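Local coordinates for protein HTLV-2 integrase catalytic core domain (Human T-cell leukemia virus 2, PDB 6QBT) that forms the magnesium-binding catalytic core of a retroviral integrase, which probably joins viral DNA to host DNA by strand transfer, at residues H8-D13 with S59-P64; E45-T50 with S77-E82; N117-D122 with N133-T138; N143-N146 with T151-Q154. One frame throughout, in Å; residues are numbered along the deposited sequence.

Contact 1: H8-D13 with S59-P64; sequences HIWQGD and SLLGKP. With MG (magnesium ion), chain B.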
loop_
_atom_site.group_PDB
_atom_site.type_symbol
_atom_site.label_atom_id
_atom_site.label_comp_id
_atom_site.label_asym_id
_atom_site.label_seq_id
_atom_site.Cartn_x
_atom_site.Cartn_y
_atom_site.Cartn_z
ATOM N N HIS A 8 -8.527 -18.125 -7.745
ATOM C CA HIS A 8 -9.370 -19.316 -7.668
ATOM C C HIS A 8 -8.854 -20.195 -6.505
ATOM O O HIS A 8 -9.609 -20.487 -5.575
ATOM C CB HIS A 8 -9.438 -20.020 -9.027
ATOM C CG HIS A 8 -10.273 -21.266 -9.037
ATOM N ND1 HIS A 8 -10.326 -22.109 -10.124
ATOM C CD2 HIS A 8 -11.056 -21.838 -8.089
ATOM C CE1 HIS A 8 -11.105 -23.141 -9.854
ATOM N NE2 HIS A 8 -11.560 -23.002 -8.622
ATOM N N ILE A 9 -7.577 -20.578 -6.530
ATOM C CA ILE A 9 -7.021 -21.496 -5.527
ATOM C C ILE A 9 -5.631 -21.027 -5.106
ATOM O O ILE A 9 -4.755 -20.860 -5.952
ATOM C CB ILE A 9 -6.861 -22.942 -6.067
ATOM C CG1 ILE A 9 -8.189 -23.508 -6.579
ATOM C CG2 ILE A 9 -6.224 -23.846 -4.996
ATOM C CD1 ILE A 9 -8.091 -24.894 -7.203
ATOM N N TRP A 10 -5.455 -20.816 -3.806
ATOM C CA TRP A 10 -4.157 -20.542 -3.203
ATOM C C TRP A 10 -3.609 -21.724 -2.391
ATOM O O TRP A 10 -4.383 -22.556 -1.892
ATOM C CB TRP A 10 -4.279 -19.391 -2.237
ATOM C CG TRP A 10 -4.474 -18.063 -2.832
ATOM C CD1 TRP A 10 -4.704 -17.754 -4.135
ATOM C CD2 TRP A 10 -4.528 -16.865 -2.118
ATOM N NE1 TRP A 10 -4.869 -16.427 -4.273
ATOM C CE2 TRP A 10 -4.764 -15.844 -3.041
ATOM C CE3 TRP A 10 -4.371 -16.537 -0.768
ATOM C CZ2 TRP A 10 -4.846 -14.490 -2.666
ATOM C CZ3 TRP A 10 -4.448 -15.192 -0.388
ATOM C CH2 TRP A 10 -4.698 -14.187 -1.342
ATOM N N GLN A 11 -2.279 -21.764 -2.258
ATOM C CA GLN A 11 -1.582 -22.688 -1.342
ATOM C C GLN A 11 -0.923 -21.860 -0.261
ATOM O O GLN A 11 -0.367 -20.807 -0.561
ATOM C CB GLN A 11 -0.468 -23.433 -2.056
ATOM C CG GLN A 11 -0.884 -24.188 -3.290
ATOM C CD GLN A 11 -0.896 -25.648 -3.044
ATOM O OE1 GLN A 11 -1.455 -26.125 -2.043
ATOM N NE2 GLN A 11 -0.243 -26.378 -3.931
ATOM N N GLY A 12 -0.965 -22.344 0.977
ATOM C CA GLY A 12 -0.384 -21.629 2.130
ATOM C C GLY A 12 0.331 -22.587 3.049
ATOM O O GLY A 12 -0.122 -23.716 3.235
ATOM N N ASP A 13 1.483 -22.156 3.566
ATOM C CA ASP A 13 2.197 -22.846 4.629
ATOM C C ASP A 13 3.030 -21.809 5.388
ATOM O O ASP A 13 3.241 -20.675 4.922
ATOM C CB ASP A 13 3.083 -23.966 4.058
ATOM C CG ASP A 13 3.581 -24.966 5.122
ATOM O OD1 ASP A 13 3.102 -25.037 6.281
ATOM O OD2 ASP A 13 4.499 -25.723 4.805
ATOM N N SER A 59 -4.965 -8.322 1.102
ATOM C CA SER A 59 -4.807 -6.916 0.695
ATOM C C SER A 59 -3.912 -6.736 -0.530
ATOM O O SER A 59 -4.086 -5.814 -1.292
ATOM C CB SER A 59 -4.253 -6.059 1.821
ATOM O OG SER A 59 -2.928 -6.444 2.138
ATOM N N LEU A 60 -2.932 -7.605 -0.680
ATOM C CA LEU A 60 -1.977 -7.505 -1.760
ATOM C C LEU A 60 -2.466 -8.217 -3.019
ATOM O O LEU A 60 -2.251 -7.718 -4.120
ATOM C CB LEU A 60 -0.661 -8.104 -1.282
ATOM C CG LEU A 60 0.487 -8.065 -2.269
ATOM C CD1 LEU A 60 1.034 -6.646 -2.406
ATOM C CD2 LEU A 60 1.549 -9.072 -1.808
ATOM N N LEU A 61 -3.110 -9.374 -2.850
ATOM C CA LEU A 61 -3.506 -10.245 -3.967
ATOM C C LEU A 61 -4.999 -10.296 -4.344
ATOM O O LEU A 61 -5.310 -10.721 -5.430
ATOM C CB LEU A 61 -3.057 -11.667 -3.659
ATOM C CG LEU A 61 -1.559 -11.886 -3.403
ATOM C CD1 LEU A 61 -1.299 -13.359 -3.070
ATOM C CD2 LEU A 61 -0.713 -11.460 -4.597
ATOM N N GLY A 62 -5.891 -9.869 -3.451
ATOM C CA GLY A 62 -7.339 -10.003 -3.606
ATOM C C GLY A 62 -7.810 -11.208 -2.831
ATOM O O GLY A 62 -7.007 -12.005 -2.341
ATOM N N LYS A 63 -9.118 -11.365 -2.729
ATOM C CA LYS A 63 -9.719 -12.450 -1.942
ATOM C C LYS A 63 -9.785 -13.762 -2.737
ATOM O O LYS A 63 -10.373 -13.780 -3.802
ATOM C CB LYS A 63 -11.120 -12.022 -1.535
ATOM C CG LYS A 63 -11.890 -13.010 -0.673
ATOM C CD LYS A 63 -13.267 -12.464 -0.336
ATOM C CE LYS A 63 -13.971 -13.365 0.633
ATOM N NZ LYS A 63 -15.349 -12.872 0.897
ATOM N N PRO A 64 -9.196 -14.863 -2.227
ATOM C CA PRO A 64 -9.301 -16.141 -2.948
ATOM C C PRO A 64 -10.636 -16.840 -2.725
ATOM O O PRO A 64 -11.274 -16.640 -1.675
ATOM C CB PRO A 64 -8.184 -16.982 -2.318
ATOM C CG PRO A 64 -8.085 -16.481 -0.931
ATOM C CD PRO A 64 -8.436 -15.021 -0.976
HETATM MG MG MG B . 3.409 -26.213 8.118
#
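Trp-10 lies between Leu-61 and Pro-64, with one of them over each face of its indole. Its CB leaves strand 9-19 toward the end of helix 47-61. CG stands anti to the carbonyl carbon (chi1 -72°), which carries the ring out between its two partners. The five-membered ring comes first. Pro-64 CB sits over its centre, 3.6 Å from the centroid of the Trp-10 five-membered ring and 10° off the normal, a close CH-pi contact. NE1 gives its hydrogen bond to Asn-7 OD1. Further along, Trp-10 CE3 meets Pro-64 CG at 3.7 Å. On the opposite face Leu-61 CD1 lies 4.2 Å from the centroid of the Trp-10 six-membered ring, displaced toward the rim. At the far end Trp-10 CZ2 packs on Leu-61 CB at 3.5 Å. There Gly-62 O also approaches Trp-10 CZ2 obliquely, at 3.3 Å. Gly-62 has a positive phi just after the helix, and this turn lets Leu-61 and Pro-64 reach different faces of one ring. The contact joins the central sheet to a helix in the RNase H-like core. Three residues further along the strand, Asp-13 OD1 binds the magnesium ion at 2.2 Å, and Asp-70 also binds this ion.

Contact 2: E45-T50 with S77-E82; sequences ETSCET and SQEFQE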
loop_
_atom_site.group_PDB
_atom_site.type_symbol
_atom_site.label_atom_id
_atom_site.label_comp_id
_atom_site.label_asym_id
_atom_site.label_seq_id
_atom_site.Cartn_x
_atom_site.Cartn_y
_atom_site.Cartn_z
ATOM N N GLU A 45 3.398 -18.415 14.922
ATOM C CA GLU A 45 2.404 -18.935 13.997
ATOM C C GLU A 45 1.100 -19.377 14.695
ATOM O O GLU A 45 0.522 -20.378 14.309
ATOM C CB GLU A 45 3.001 -20.057 13.147
ATOM C CG GLU A 45 3.549 -21.249 13.900
ATOM C CD GLU A 45 4.204 -22.242 12.950
ATOM O OE1 GLU A 45 3.558 -22.670 11.965
ATOM O OE2 GLU A 45 5.380 -22.581 13.166
ATOM N N THR A 46 0.617 -18.597 15.668
ATOM C CA THR A 46 -0.695 -18.833 16.279
ATOM C C THR A 46 -1.774 -18.218 15.366
ATOM O O THR A 46 -1.451 -17.593 14.346
ATOM C CB THR A 46 -0.785 -18.268 17.721
ATOM O OG1 THR A 46 -0.929 -16.843 17.692
ATOM C CG2 THR A 46 0.460 -18.624 18.540
ATOM N N SER A 47 -3.043 -18.430 15.711
ATOM C CA SER A 47 -4.183 -18.034 14.850
ATOM C C SER A 47 -4.283 -16.506 14.620
ATOM O O SER A 47 -4.664 -16.029 13.543
ATOM C CB SER A 47 -5.485 -18.545 15.452
ATOM O OG SER A 47 -5.780 -17.824 16.630
ATOM N N CYS A 48 -3.720 -15.746 15.642
ATOM C CA CYS A 48 -3.788 -14.305 15.579
ATOM C C CYS A 48 -2.850 -13.701 14.490
ATOM O O CYS A 48 -3.290 -12.934 13.617
ATOM C CB CYS A 48 -3.474 -13.744 16.981
ATOM S SG CYS A 48 -2.932 -12.025 16.947
ATOM N N GLU A 49 -1.649 -14.445 14.356
ATOM C CA GLU A 49 -0.651 -14.136 13.349
ATOM C C GLU A 49 -1.037 -14.722 12.005
ATOM O O GLU A 49 -0.724 -14.145 10.982
ATOM C CB GLU A 49 0.732 -14.681 13.739
ATOM C CG GLU A 49 1.398 -13.994 14.927
ATOM C CD GLU A 49 0.911 -14.475 16.288
ATOM O OE1 GLU A 49 0.218 -15.513 16.404
ATOM O OE2 GLU A 49 1.234 -13.794 17.275
ATOM N N THR A 50 -1.709 -15.873 12.012
ATOM C CA THR A 50 -2.120 -16.522 10.778
ATOM C C THR A 50 -3.223 -15.730 10.107
ATOM O O THR A 50 -3.166 -15.459 8.918
ATOM C CB THR A 50 -2.592 -17.933 11.069
ATOM O OG1 THR A 50 -1.536 -18.616 11.742
ATOM C CG2 THR A 50 -2.952 -18.697 9.778
ATOM N N SER A 77 -7.328 -24.324 13.784
ATOM C CA SER A 77 -7.975 -23.595 14.879
ATOM C C SER A 77 -9.409 -23.180 14.576
ATOM O O SER A 77 -9.780 -22.903 13.429
ATOM C CB SER A 77 -7.179 -22.326 15.244
ATOM O OG SER A 77 -7.120 -21.415 14.159
ATOM N N GLN A 78 -10.194 -23.095 15.635
ATOM C CA GLN A 78 -11.559 -22.635 15.518
ATOM C C GLN A 78 -11.621 -21.201 15.002
ATOM O O GLN A 78 -12.549 -20.870 14.272
ATOM C CB GLN A 78 -12.291 -22.764 16.848
ATOM C CG GLN A 78 -13.799 -22.709 16.710
ATOM C CD GLN A 78 -14.512 -23.103 17.991
ATOM O OE1 GLN A 78 -14.024 -23.937 18.761
ATOM N NE2 GLN A 78 -15.679 -22.505 18.232
ATOM N N GLU A 79 -10.623 -20.383 15.355
ATOM C CA GLU A 79 -10.525 -18.990 14.893
ATOM C C GLU A 79 -10.351 -18.918 13.375
ATOM O O GLU A 79 -11.057 -18.159 12.719
ATOM C CB GLU A 79 -9.363 -18.226 15.559
ATOM C CG GLU A 79 -9.579 -17.869 17.024
ATOM C CD GLU A 79 -9.318 -19.015 17.999
ATOM O OE1 GLU A 79 -9.145 -20.186 17.564
ATOM O OE2 GLU A 79 -9.285 -18.737 19.219
ATOM N N PHE A 80 -9.417 -19.696 12.826
ATOM C CA PHE A 80 -9.198 -19.707 11.361
ATOM C C PHE A 80 -10.375 -20.342 10.597
ATOM O O PHE A 80 -10.756 -19.822 9.551
ATOM C CB PHE A 80 -7.863 -20.367 10.981
ATOM C CG PHE A 80 -7.451 -20.157 9.540
ATOM C CD1 PHE A 80 -6.806 -18.994 9.144
ATOM C CD2 PHE A 80 -7.691 -21.141 8.577
ATOM C CE1 PHE A 80 -6.406 -18.805 7.814
ATOM C CE2 PHE A 80 -7.314 -20.950 7.250
ATOM C CZ PHE A 80 -6.663 -19.780 6.864
ATOM N N GLN A 81 -10.980 -21.420 11.109
ATOM C CA GLN A 81 -12.157 -21.972 10.432
ATOM C C GLN A 81 -13.329 -20.989 10.465
ATOM O O GLN A 81 -14.031 -20.828 9.474
ATOM C CB GLN A 81 -12.602 -23.324 11.009
ATOM C CG GLN A 81 -11.560 -24.451 10.997
ATOM C CD GLN A 81 -10.922 -24.745 9.638
ATOM O OE1 GLN A 81 -11.560 -24.665 8.579
ATOM N NE2 GLN A 81 -9.643 -25.109 9.673
ATOM N N GLU A 82 -13.543 -20.324 11.593
ATOM C CA GLU A 82 -14.627 -19.332 11.674
ATOM C C GLU A 82 -14.421 -18.176 10.688
ATOM O O GLU A 82 -15.368 -17.714 10.067
ATOM C CB GLU A 82 -14.790 -18.796 13.098
ATOM C CG GLU A 82 -15.587 -19.733 13.991
ATOM C CD GLU A 82 -15.563 -19.355 15.472
ATOM O OE1 GLU A 82 -15.019 -18.285 15.826
ATOM O OE2 GLU A 82 -16.081 -20.139 16.292
#
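The ring of Phe-80 meets the methyl group of Thr-50. Thr-50 CG2 approaches it obliquely and lies 3.9 Å from Phe-80 CD1. The torsion of Thr-50 sets CG2 anti to the backbone N, and this turns the methyl toward the ring. Phe-80 also meets the ring of His-91 edge-to-face. A second pair of flat groups lies within helix 78-86. Gln-78 NE2 donates to Glu-82 OE2 over 3.1 Å. The oxygen is near the amide plane of Gln-78, 11° out of it. The N-H reaches the syn side of the carboxylate but is tilted 33° out of its plane.

The rest of the contact is packing of small groups. Ser-47 CB touches Ser-77 OG at 3.5 Å, and Ser-47 OG rests against Glu-79 CB at 3.8 Å. No hydrogen bond crosses between the segments. Most of the polar bonds found here run within one segment or to its neighbours. Ser-77 is the N-cap of helix 78-86, and its OG accepts from Phe-80 N at 3.2 Å with an angle of 160°. The same OG bonds to Ala-74 O. Thr-50 OG1 donates to Thr-46 O at 2.8 Å, and that oxygen also takes the backbone N-H of Thr-50.

The contact sets the first turn of helix 47-61 beside the first turn of helix 78-86. Away from this face, Cys-48 forms a disulfide with Cys-123 of the second subunit. Thr-50 also touches helix 73-76 and His-27 of strand 22-31.

Contact 3: N117-D122 with N133-T138; sequences NKYLLD and NKALWT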
loop_
_atom_site.group_PDB
_atom_site.type_symbol
_atom_site.label_atom_id
_atom_site.label_comp_id
_atom_site.label_asym_id
_atom_site.label_seq_id
_atom_site.Cartn_x
_atom_site.Cartn_y
_atom_site.Cartn_z
ATOM N N ASN A 117 18.212 -13.564 1.394
ATOM C CA ASN A 117 19.655 -13.626 1.676
ATOM C C ASN A 117 20.473 -12.621 0.872
ATOM O O ASN A 117 21.389 -11.991 1.401
ATOM C CB ASN A 117 20.207 -15.031 1.429
ATOM C CG ASN A 117 19.683 -16.049 2.426
ATOM O OD1 ASN A 117 19.245 -15.707 3.523
ATOM N ND2 ASN A 117 19.728 -17.306 2.052
ATOM N N LYS A 118 20.138 -12.462 -0.400
ATOM C CA LYS A 118 20.864 -11.541 -1.253
ATOM C C LYS A 118 20.677 -10.117 -0.737
ATOM O O LYS A 118 21.642 -9.379 -0.586
ATOM C CB LYS A 118 20.380 -11.672 -2.676
ATOM C CG LYS A 118 21.200 -10.866 -3.677
ATOM C CD LYS A 118 20.298 -10.054 -4.616
ATOM C CE LYS A 118 21.074 -9.019 -5.434
ATOM N NZ LYS A 118 20.197 -7.827 -5.677
ATOM N N TYR A 119 19.437 -9.742 -0.425
ATOM C CA TYR A 119 19.177 -8.401 0.109
ATOM C C TYR A 119 19.814 -8.151 1.496
ATOM O O TYR A 119 20.219 -7.020 1.794
ATOM C CB TYR A 119 17.666 -8.081 0.118
ATOM C CG TYR A 119 17.126 -7.743 -1.261
ATOM C CD1 TYR A 119 17.611 -6.635 -1.981
ATOM C CD2 TYR A 119 16.126 -8.524 -1.850
ATOM C CE1 TYR A 119 17.122 -6.333 -3.246
ATOM C CE2 TYR A 119 15.637 -8.230 -3.115
ATOM C CZ TYR A 119 16.138 -7.139 -3.807
ATOM O OH TYR A 119 15.635 -6.876 -5.058
ATOM N N LEU A 120 19.913 -9.183 2.333
ATOM C CA LEU A 120 20.586 -9.013 3.629
ATOM C C LEU A 120 22.051 -8.682 3.439
ATOM O O LEU A 120 22.535 -7.756 4.048
ATOM C CB LEU A 120 20.415 -10.237 4.534
ATOM C CG LEU A 120 18.973 -10.424 5.036
ATOM C CD1 LEU A 120 18.827 -11.816 5.623
ATOM C CD2 LEU A 120 18.568 -9.371 6.055
ATOM N N LEU A 121 22.729 -9.393 2.543
ATOM C CA LEU A 121 24.150 -9.126 2.245
ATOM C C LEU A 121 24.436 -7.798 1.510
ATOM O O LEU A 121 25.481 -7.184 1.739
ATOM C CB LEU A 121 24.749 -10.289 1.452
ATOM C CG LEU A 121 24.730 -11.648 2.168
ATOM C CD1 LEU A 121 25.158 -12.734 1.191
ATOM C CD2 LEU A 121 25.597 -11.665 3.438
ATOM N N ASP A 122 23.528 -7.375 0.623
ATOM C CA ASP A 122 23.627 -6.075 -0.059
ATOM C C ASP A 122 23.510 -4.894 0.924
ATOM O O ASP A 122 24.096 -3.834 0.699
ATOM C CB ASP A 122 22.506 -5.918 -1.109
ATOM C CG ASP A 122 22.649 -6.851 -2.333
ATOM O OD1 ASP A 122 23.710 -7.501 -2.528
ATOM O OD2 ASP A 122 21.657 -6.920 -3.118
ATOM N N ASN A 133 10.651 -7.380 2.513
ATOM C CA ASN A 133 9.790 -6.547 1.663
ATOM C C ASN A 133 10.331 -6.500 0.227
ATOM O O ASN A 133 9.605 -6.748 -0.749
ATOM C CB ASN A 133 9.647 -5.135 2.227
ATOM C CG ASN A 133 8.428 -4.437 1.706
ATOM O OD1 ASN A 133 7.335 -4.988 1.719
ATOM N ND2 ASN A 133 8.600 -3.243 1.208
ATOM N N LYS A 134 11.617 -6.226 0.108
ATOM C CA LYS A 134 12.237 -6.126 -1.196
ATOM C C LYS A 134 12.260 -7.491 -1.896
ATOM O O LYS A 134 12.045 -7.564 -3.093
ATOM C CB LYS A 134 13.618 -5.535 -1.075
ATOM C CG LYS A 134 13.577 -4.090 -0.626
ATOM C CD LYS A 134 14.982 -3.525 -0.555
ATOM C CE LYS A 134 15.785 -4.132 0.589
ATOM N NZ LYS A 134 17.019 -3.358 0.825
ATOM N N ALA A 135 12.431 -8.572 -1.139
ATOM C CA ALA A 135 12.299 -9.922 -1.710
ATOM C C ALA A 135 10.911 -10.126 -2.291
ATOM O O ALA A 135 10.778 -10.554 -3.446
ATOM C CB ALA A 135 12.614 -11.006 -0.684
ATOM N N LEU A 136 9.901 -9.795 -1.490
ATOM C CA LEU A 136 8.501 -9.938 -1.886
ATOM C C LEU A 136 8.139 -9.177 -3.191
ATOM O O LEU A 136 7.621 -9.753 -4.164
ATOM C CB LEU A 136 7.605 -9.518 -0.714
ATOM C CG LEU A 136 6.110 -9.309 -0.943
ATOM C CD1 LEU A 136 5.521 -10.619 -1.412
ATOM C CD2 LEU A 136 5.412 -8.776 0.310
ATOM N N TRP A 137 8.444 -7.891 -3.212
ATOM C CA TRP A 137 8.128 -7.067 -4.369
ATOM C C TRP A 137 8.980 -7.423 -5.591
ATOM O O TRP A 137 8.470 -7.429 -6.726
ATOM C CB TRP A 137 8.215 -5.580 -4.014
ATOM C CG TRP A 137 7.055 -5.185 -3.185
ATOM C CD1 TRP A 137 6.983 -5.165 -1.829
ATOM C CD2 TRP A 137 5.781 -4.789 -3.662
ATOM N NE1 TRP A 137 5.729 -4.754 -1.422
ATOM C CE2 TRP A 137 4.963 -4.536 -2.530
ATOM C CE3 TRP A 137 5.242 -4.628 -4.934
ATOM C CZ2 TRP A 137 3.634 -4.123 -2.637
ATOM C CZ3 TRP A 137 3.937 -4.227 -5.053
ATOM C CH2 TRP A 137 3.141 -3.966 -3.901
ATOM N N THR A 138 10.244 -7.745 -5.364
ATOM C CA THR A 138 11.116 -8.195 -6.434
ATOM C C THR A 138 10.553 -9.469 -7.090
ATOM O O THR A 138 10.478 -9.559 -8.323
ATOM C CB THR A 138 12.569 -8.438 -5.944
ATOM O OG1 THR A 138 13.147 -7.201 -5.483
ATOM C CG2 THR A 138 13.459 -9.000 -7.082
HETATM O O HOH W 1 18.019 -5.500 2.509
#
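Tyr-119 bridges two successive helices of the integrase core, 104-122 and 128-142, by laying its ring on Lys-134 and bonding its hydroxyl to Thr-138. The local axes are 9.6 Å apart at closest approach, with 131° between their directions. Lys-134 CB sits over the centre of the Tyr-119 ring, 3.9 Å from the centroid, as a CH-pi contact. Ala-135 lines the CD2 side of the ring through its backbone N.

Thr-138 OG1 lies at the ring edge, near its plane. Tyr-119 OH donates to Thr-138 OG1 over 2.5 Å, a short bond. Thr-138 OG1 in turn donates to Lys-134 O at 2.7 Å. It comes from above the carbonyl plane, 36° out of it. Thr-138 N reaches Lys-134 O from the opposite face, and two bonds therefore grip this oxygen. The chain of hydroxyl bonds ties the tyrosine to the backbone of the other helix and fixes the rotation of the threonine.

The lysine amine turns to the backbone carbonyl of the same tyrosine. The chain bends at chi3, and Lys-134 NZ reaches a water at 2.9 Å, which donates to Tyr-119 O at 2.8 Å.

Leu-55 of the third subunit packs on Tyr-119 and Lys-134, and Tyr-87 of that subunit packs on Thr-138. Leu-115 of helix 104-122 packs on Ala-135 and Thr-138, extending the joint by one turn. Leu-120 faces strand 9-19.

Contact 4: N143-N146 with T151-Q154; sequences NVMN and TRWQ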
loop_
_atom_site.group_PDB
_atom_site.type_symbol
_atom_site.label_atom_id
_atom_site.label_comp_id
_atom_site.label_asym_id
_atom_site.label_seq_id
_atom_site.Cartn_x
_atom_site.Cartn_y
_atom_site.Cartn_z
ATOM N N ASN A 143 10.709 -10.170 -11.360
ATOM C CA ASN A 143 11.039 -11.470 -11.918
ATOM C C ASN A 143 10.152 -11.850 -13.129
ATOM O O ASN A 143 8.907 -11.894 -13.026
ATOM C CB ASN A 143 10.890 -12.495 -10.810
ATOM C CG ASN A 143 11.684 -13.707 -11.063
ATOM O OD1 ASN A 143 12.780 -13.849 -10.519
ATOM N ND2 ASN A 143 11.172 -14.587 -11.927
ATOM N N VAL A 144 10.796 -12.071 -14.279
ATOM C CA VAL A 144 10.103 -12.564 -15.475
ATOM C C VAL A 144 10.057 -14.094 -15.497
ATOM O O VAL A 144 11.082 -14.757 -15.433
ATOM C CB VAL A 144 10.730 -12.039 -16.773
ATOM C CG1 VAL A 144 9.910 -12.509 -17.978
ATOM C CG2 VAL A 144 10.746 -10.512 -16.735
ATOM N N MET A 145 8.845 -14.637 -15.573
ATOM C CA MET A 145 8.615 -16.078 -15.557
ATOM C C MET A 145 8.676 -16.677 -16.945
ATOM O O MET A 145 8.429 -15.992 -17.946
ATOM C CB MET A 145 7.273 -16.413 -14.931
ATOM C CG MET A 145 7.207 -16.080 -13.459
ATOM S SD MET A 145 5.731 -16.779 -12.682
ATOM C CE MET A 145 4.429 -15.847 -13.487
ATOM N N ASN A 146 9.012 -17.970 -16.961
ATOM C CA ASN A 146 9.153 -18.749 -18.182
ATOM C C ASN A 146 8.021 -19.730 -18.350
ATOM O O ASN A 146 7.552 -20.271 -17.332
ATOM C CB ASN A 146 10.527 -19.354 -18.243
ATOM C CG ASN A 146 11.562 -18.284 -18.429
ATOM O OD1 ASN A 146 11.729 -17.771 -19.534
ATOM N ND2 ASN A 146 12.164 -17.846 -17.333
ATOM N N THR A 151 5.536 -11.275 -15.529
ATOM C CA THR A 151 5.774 -11.325 -14.132
ATOM C C THR A 151 4.505 -11.864 -13.493
ATOM O O THR A 151 3.432 -11.825 -14.100
ATOM C CB THR A 151 6.086 -9.934 -13.577
ATOM O OG1 THR A 151 4.924 -9.107 -13.722
ATOM C CG2 THR A 151 7.250 -9.327 -14.326
ATOM N N ARG A 152 4.647 -12.354 -12.265
ATOM C CA ARG A 152 3.513 -12.802 -11.438
ATOM C C ARG A 152 2.423 -11.735 -11.311
ATOM O O ARG A 152 1.232 -12.017 -11.432
ATOM C CB ARG A 152 4.014 -13.157 -10.050
ATOM C CG ARG A 152 4.794 -14.444 -10.015
ATOM C CD ARG A 152 5.606 -14.552 -8.735
ATOM N NE ARG A 152 6.303 -15.845 -8.649
ATOM C CZ ARG A 152 7.395 -16.172 -9.338
ATOM N NH1 ARG A 152 7.951 -15.323 -10.203
ATOM N NH2 ARG A 152 7.939 -17.367 -9.172
ATOM N N TRP A 153 2.868 -10.505 -11.093
ATOM C CA TRP A 153 2.011 -9.345 -10.997
ATOM C C TRP A 153 1.198 -9.092 -12.261
ATOM O O TRP A 153 0.028 -8.767 -12.165
ATOM C CB TRP A 153 2.860 -8.108 -10.677
ATOM C CG TRP A 153 2.192 -7.095 -9.838
ATOM C CD1 TRP A 153 1.953 -5.786 -10.163
ATOM C CD2 TRP A 153 1.711 -7.273 -8.498
ATOM N NE1 TRP A 153 1.353 -5.143 -9.109
ATOM C CE2 TRP A 153 1.177 -6.036 -8.081
ATOM C CE3 TRP A 153 1.662 -8.361 -7.618
ATOM C CZ2 TRP A 153 0.601 -5.856 -6.821
ATOM C CZ3 TRP A 153 1.102 -8.167 -6.348
ATOM C CH2 TRP A 153 0.582 -6.929 -5.975
ATOM N N GLN A 154 1.827 -9.202 -13.429
ATOM C CA GLN A 154 1.138 -9.029 -14.696
ATOM C C GLN A 154 0.111 -10.124 -14.904
ATOM O O GLN A 154 -0.987 -9.828 -15.347
ATOM C CB GLN A 154 2.116 -9.022 -15.868
ATOM C CG GLN A 154 2.961 -7.766 -15.934
ATOM C CD GLN A 154 4.278 -7.928 -16.704
ATOM O OE1 GLN A 154 4.460 -8.847 -17.518
ATOM N NE2 GLN A 154 5.230 -7.042 -16.402
HETATM O O HOH W 2 7.305 -12.591 -11.159
#
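Thr-151, which packs on Asn-143, begins helix 152-156 with a capping box. Its OG1 accepts from Gln-154 N at 3.1 Å, and Gln-154 OE1 takes a weak return bond from Thr-151 N. OG1 stands between the backbone N and the carbonyl carbon (chi1 65°), which turns it to the helix and leaves CG2 for the loop.

Van der Waals and CH...O contacts join the loop to this helix start. Thr-151 CG2 lies 3.3 Å from Asn-143 O, and Thr-151 CA makes a CA-H...O contact with the same oxygen. Met-145 crosses Arg-152 at about a right angle. Its SD sits 3.6 Å above the guanidinium plane, toward the rim. Met-145 CG lies 3.4 Å from Arg-152 NH1, and the methyl CE bends back to the start of the arginine. Lys-63 of the third subunit packs on Val-144 and Thr-151.

Among the polar groups, Asn-143 ND2 stands at the edge of the guanidinium without bonding to it, the two planes 83° apart. Arg-152 NE is held weakly by Gly-35 O. One water joins both segments: it lies 2.6 Å from Asn-143 O, and accepts from Arg-152 N at 2.9 Å and from Arg-152 NH1 at 3.0 Å in the guanidinium plane.

From the N terminus, contact 1 closes the loop that runs from strand 9-19 through strands 22-31 and 37-42 to the end of helix 47-61. Contact 2 opens inside that loop, at the start of the same helix, and closes beyond it on helix 78-86. The two therefore cross. Contacts 3 and 4 follow in series: contact 3 closes the short link between helices 104-122 and 128-142, and contact 4 closes the loop after helix 128-142. Leu-60 of contact 1 packs on Trp-137 of contact 3, and Leu-61 on Trp-153 of contact 4. Those two tryptophans also meet. Contact 2 touches none of the others; its nearest atoms are about 6 Å from contact 1, on the same helix.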